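Phosphatidylinositol 4,5-bisphosphate-binding protein SLM1 (Saccharomyces cerevisiae, PDB 4A6H) binds phosphatidylinositol 4,5-bisphosphate at the plasma membrane and, together with SLM2, acts as an effector of TORC2 and calcineurin signalling in actin polarization. Local coordinates at residues Tyr27-Phe37 / Val47-Ser55. Numbering follows the deposited sequence.
Sequences YVLTPNFLHEF and VPVMSLALS. With I4D (D-myo-inositol-4-phosphate), chain H; PO4 (phosphate ion), chain F.
His35 and Ser51 face each other as a non-hydrogen-bonded pair of antiparallel strands, and their side chains supply the link the backbone lacks there: His35 ND1 lies 2.7 Å from Ser51 OG, a hydrogen bond in the imidazole plane with either atom as possible donor. With CG of His35 anti to the carbonyl carbon (chi1 -59°), ND1 is turned to Ser51 while NE2 reaches a phosphate ion, donating to its O1 at 2.7 Å. Gripped through both nitrogens, the imidazole has its rotation fixed. Thr30 OG1 and Asn32 ND2 bind the same ion, as do their counterparts and His35 of a second subunit, so this probably crystallisation-derived phosphate bridges two copies. On the same face the Phe33 ring reaches Ala53, CE1 to CB 3.9 Å, while Phe37 runs alongside Pro48, CE2 to CG 3.8 Å, with a ring face turned to the phosphate of inositol-4-phosphate.

The other face is largely apolar. Leu34 and Leu52 point the same way, CD2 to CD1 4.0 Å; Leu54 CD1 meets Leu29 CD1 at 3.7 Å, the side chains nearly perpendicular. Met50 CE comes to the Tyr27 ring edge, 3.8 Å from OH, and the Glu36 carboxylate beside it is salt-bridged to Arg14.

Leu34 and Leu52 exchange two backbone bonds. Glu36 N donates to Met50 O (2.9 Å) and Glu36 O accepts from Val49 N, so two residues oppose one: a classic beta bulge. Strand 33-37 also pairs with strand 21-29, making this the outer part of the antiparallel meander formed by the first four strands of a PH domain, with Val28 and Phe37 contributing to an inositol-phosphate pocket.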
# COMPACT_ATOMS: atom_id res chain seq x y z
N TYR A 27 -4.31 4.00 16.28
CA TYR A 27 -4.27 2.99 15.23
C TYR A 27 -3.76 3.54 13.93
O TYR A 27 -4.04 4.68 13.57
CB TYR A 27 -5.65 2.35 15.06
CG TYR A 27 -6.02 1.41 16.19
CD1 TYR A 27 -6.50 1.91 17.39
CD2 TYR A 27 -5.88 0.04 16.05
CE1 TYR A 27 -6.84 1.07 18.43
CE2 TYR A 27 -6.20 -0.82 17.08
CZ TYR A 27 -6.68 -0.31 18.27
OH TYR A 27 -7.01 -1.20 19.27
N VAL A 28 -2.98 2.71 13.22
CA VAL A 28 -2.46 3.10 11.92
C VAL A 28 -2.71 1.97 10.94
O VAL A 28 -2.22 0.85 11.16
CB VAL A 28 -0.96 3.44 11.99
CG1 VAL A 28 -0.43 3.83 10.62
CG2 VAL A 28 -0.72 4.57 13.00
N LEU A 29 -3.44 2.27 9.88
CA LEU A 29 -3.75 1.30 8.84
C LEU A 29 -2.75 1.42 7.70
O LEU A 29 -2.58 2.50 7.15
CB LEU A 29 -5.15 1.58 8.29
CG LEU A 29 -5.67 0.67 7.18
CD1 LEU A 29 -5.71 -0.77 7.66
CD2 LEU A 29 -7.05 1.15 6.76
N THR A 30 -2.09 0.32 7.35
CA THR A 30 -1.25 0.25 6.16
C THR A 30 -1.85 -0.78 5.19
O THR A 30 -2.83 -1.42 5.50
CB THR A 30 0.17 -0.21 6.51
OG1 THR A 30 0.15 -1.59 6.87
CG2 THR A 30 0.71 0.61 7.66
N PRO A 31 -1.25 -0.95 4.00
CA PRO A 31 -1.83 -2.00 3.16
C PRO A 31 -1.71 -3.42 3.75
O PRO A 31 -2.42 -4.31 3.28
CB PRO A 31 -1.02 -1.89 1.86
CG PRO A 31 -0.62 -0.46 1.81
CD PRO A 31 -0.33 -0.08 3.25
N ASN A 32 -0.85 -3.62 4.74
CA ASN A 32 -0.59 -4.95 5.28
C ASN A 32 -1.20 -5.21 6.65
O ASN A 32 -1.58 -6.33 6.96
CB ASN A 32 0.92 -5.21 5.36
CG ASN A 32 1.60 -5.16 4.02
OD1 ASN A 32 1.17 -5.82 3.07
ND2 ASN A 32 2.67 -4.38 3.92
N PHE A 33 -1.29 -4.17 7.47
CA PHE A 33 -1.66 -4.34 8.87
C PHE A 33 -2.54 -3.22 9.38
O PHE A 33 -2.47 -2.08 8.88
CB PHE A 33 -0.41 -4.31 9.77
CG PHE A 33 0.46 -5.53 9.68
CD1 PHE A 33 0.12 -6.71 10.35
CD2 PHE A 33 1.63 -5.50 8.95
CE1 PHE A 33 0.93 -7.83 10.27
CE2 PHE A 33 2.43 -6.62 8.86
CZ PHE A 33 2.08 -7.79 9.53
N LEU A 34 -3.36 -3.54 10.37
CA LEU A 34 -3.87 -2.53 11.28
C LEU A 34 -2.98 -2.60 12.52
O LEU A 34 -3.00 -3.60 13.25
CB LEU A 34 -5.34 -2.81 11.61
CG LEU A 34 -5.95 -1.83 12.61
CD1 LEU A 34 -6.02 -0.44 12.01
CD2 LEU A 34 -7.33 -2.31 13.04
N HIS A 35 -2.15 -1.56 12.72
CA HIS A 35 -1.28 -1.49 13.88
C HIS A 35 -1.91 -0.67 14.97
O HIS A 35 -2.57 0.33 14.70
CB HIS A 35 0.05 -0.79 13.54
CG HIS A 35 0.85 -1.43 12.46
ND1 HIS A 35 1.55 -2.60 12.65
CD2 HIS A 35 1.10 -1.04 11.18
CE1 HIS A 35 2.18 -2.92 11.53
NE2 HIS A 35 1.93 -1.98 10.63
N GLU A 36 -1.70 -1.11 16.20
CA GLU A 36 -2.02 -0.29 17.38
C GLU A 36 -0.75 0.16 18.06
O GLU A 36 0.17 -0.64 18.25
CB GLU A 36 -2.84 -1.08 18.40
CG GLU A 36 -3.23 -0.23 19.61
CD GLU A 36 -3.86 -1.04 20.74
OE1 GLU A 36 -3.87 -2.28 20.65
OE2 GLU A 36 -4.36 -0.42 21.71
N PHE A 37 -0.70 1.44 18.41
CA PHE A 37 0.35 2.01 19.25
C PHE A 37 -0.28 2.58 20.51
O PHE A 37 -1.46 2.96 20.52
CB PHE A 37 1.11 3.10 18.50
CG PHE A 37 1.76 2.63 17.22
CD1 PHE A 37 1.06 2.64 16.04
CD2 PHE A 37 3.07 2.17 17.20
CE1 PHE A 37 1.64 2.21 14.85
CE2 PHE A 37 3.65 1.74 16.01
CZ PHE A 37 2.93 1.75 14.84
N VAL A 47 7.13 0.99 18.32
CA VAL A 47 6.91 -0.45 18.52
C VAL A 47 5.40 -0.74 18.68
O VAL A 47 4.81 -0.39 19.69
CB VAL A 47 7.65 -0.99 19.76
CG1 VAL A 47 7.36 -2.47 19.95
CG2 VAL A 47 9.16 -0.74 19.65
N PRO A 48 4.78 -1.39 17.69
CA PRO A 48 3.33 -1.61 17.85
C PRO A 48 3.00 -2.45 19.09
O PRO A 48 3.73 -3.40 19.40
CB PRO A 48 2.96 -2.41 16.59
CG PRO A 48 3.98 -2.01 15.58
CD PRO A 48 5.26 -1.82 16.37
N VAL A 49 1.89 -2.14 19.75
CA VAL A 49 1.37 -3.03 20.78
C VAL A 49 0.85 -4.31 20.13
O VAL A 49 0.98 -5.41 20.67
CB VAL A 49 0.26 -2.39 21.65
CG1 VAL A 49 0.62 -0.94 22.00
CG2 VAL A 49 -1.06 -2.46 20.96
N MET A 50 0.29 -4.17 18.93
CA MET A 50 -0.11 -5.33 18.15
C MET A 50 -0.23 -4.93 16.69
O MET A 50 -0.47 -3.77 16.35
CB MET A 50 -1.43 -5.92 18.65
CG MET A 50 -2.63 -5.01 18.45
SD MET A 50 -4.24 -5.80 18.72
CE MET A 50 -5.34 -4.49 18.19
N SER A 51 -0.08 -5.92 15.82
CA SER A 51 -0.21 -5.72 14.38
C SER A 51 -1.12 -6.80 13.84
O SER A 51 -0.78 -7.99 13.86
CB SER A 51 1.17 -5.78 13.70
OG SER A 51 2.04 -4.80 14.22
N LEU A 52 -2.29 -6.38 13.36
CA LEU A 52 -3.31 -7.29 12.86
C LEU A 52 -3.19 -7.45 11.36
O LEU A 52 -3.44 -6.50 10.61
CB LEU A 52 -4.70 -6.75 13.19
CG LEU A 52 -5.11 -6.71 14.65
CD1 LEU A 52 -6.27 -5.75 14.87
CD2 LEU A 52 -5.47 -8.10 15.14
N ALA A 53 -2.84 -8.65 10.90
CA ALA A 53 -2.64 -8.89 9.48
C ALA A 53 -3.96 -8.82 8.70
O ALA A 53 -4.86 -9.60 8.97
CB ALA A 53 -2.00 -10.25 9.28
N LEU A 54 -4.04 -7.92 7.74
CA LEU A 54 -5.28 -7.70 7.01
C LEU A 54 -5.64 -8.89 6.12
O LEU A 54 -6.81 -9.10 5.82
CB LEU A 54 -5.19 -6.43 6.17
CG LEU A 54 -4.98 -5.14 6.96
CD1 LEU A 54 -4.92 -3.95 6.02
CD2 LEU A 54 -6.07 -5.00 8.00
N SER A 55 -4.63 -9.67 5.74
CA SER A 55 -4.83 -10.81 4.85
C SER A 55 -5.75 -11.83 5.49
O SER A 55 -6.35 -12.66 4.80
CB SER A 55 -3.48 -11.47 4.55
OG SER A 55 -2.91 -12.01 5.73
O5 I4D H . 0.53 8.47 15.55
C5 I4D H . 0.78 7.76 14.35
C6 I4D H . 0.72 8.79 13.22
O6 I4D H . 0.60 10.17 13.57
C4 I4D H . 2.02 6.96 14.46
O4 I4D H . 2.03 6.00 15.52
P4 I4D H . 2.97 5.99 16.73
O43 I4D H . 3.46 7.34 17.08
O42 I4D H . 4.09 5.15 16.38
O41 I4D H . 2.35 5.44 17.93
C3 I4D H . 2.56 6.60 12.97
O3 I4D H . 3.72 5.61 12.89
C2 I4D H . 2.30 7.40 11.63
O2 I4D H . 2.35 6.67 10.44
C1 I4D H . 1.20 8.45 11.75
O1 I4D H . 0.94 9.42 10.70
P PO4 F . 3.63 -2.41 7.10
O1 PO4 F . 2.48 -2.45 8.06
O2 PO4 F . 4.28 -1.06 7.14
O3 PO4 F . 4.68 -3.41 7.51
O4 PO4 F . 3.13 -2.67 5.71
O HOH W 1 -1.74 -8.83 5.59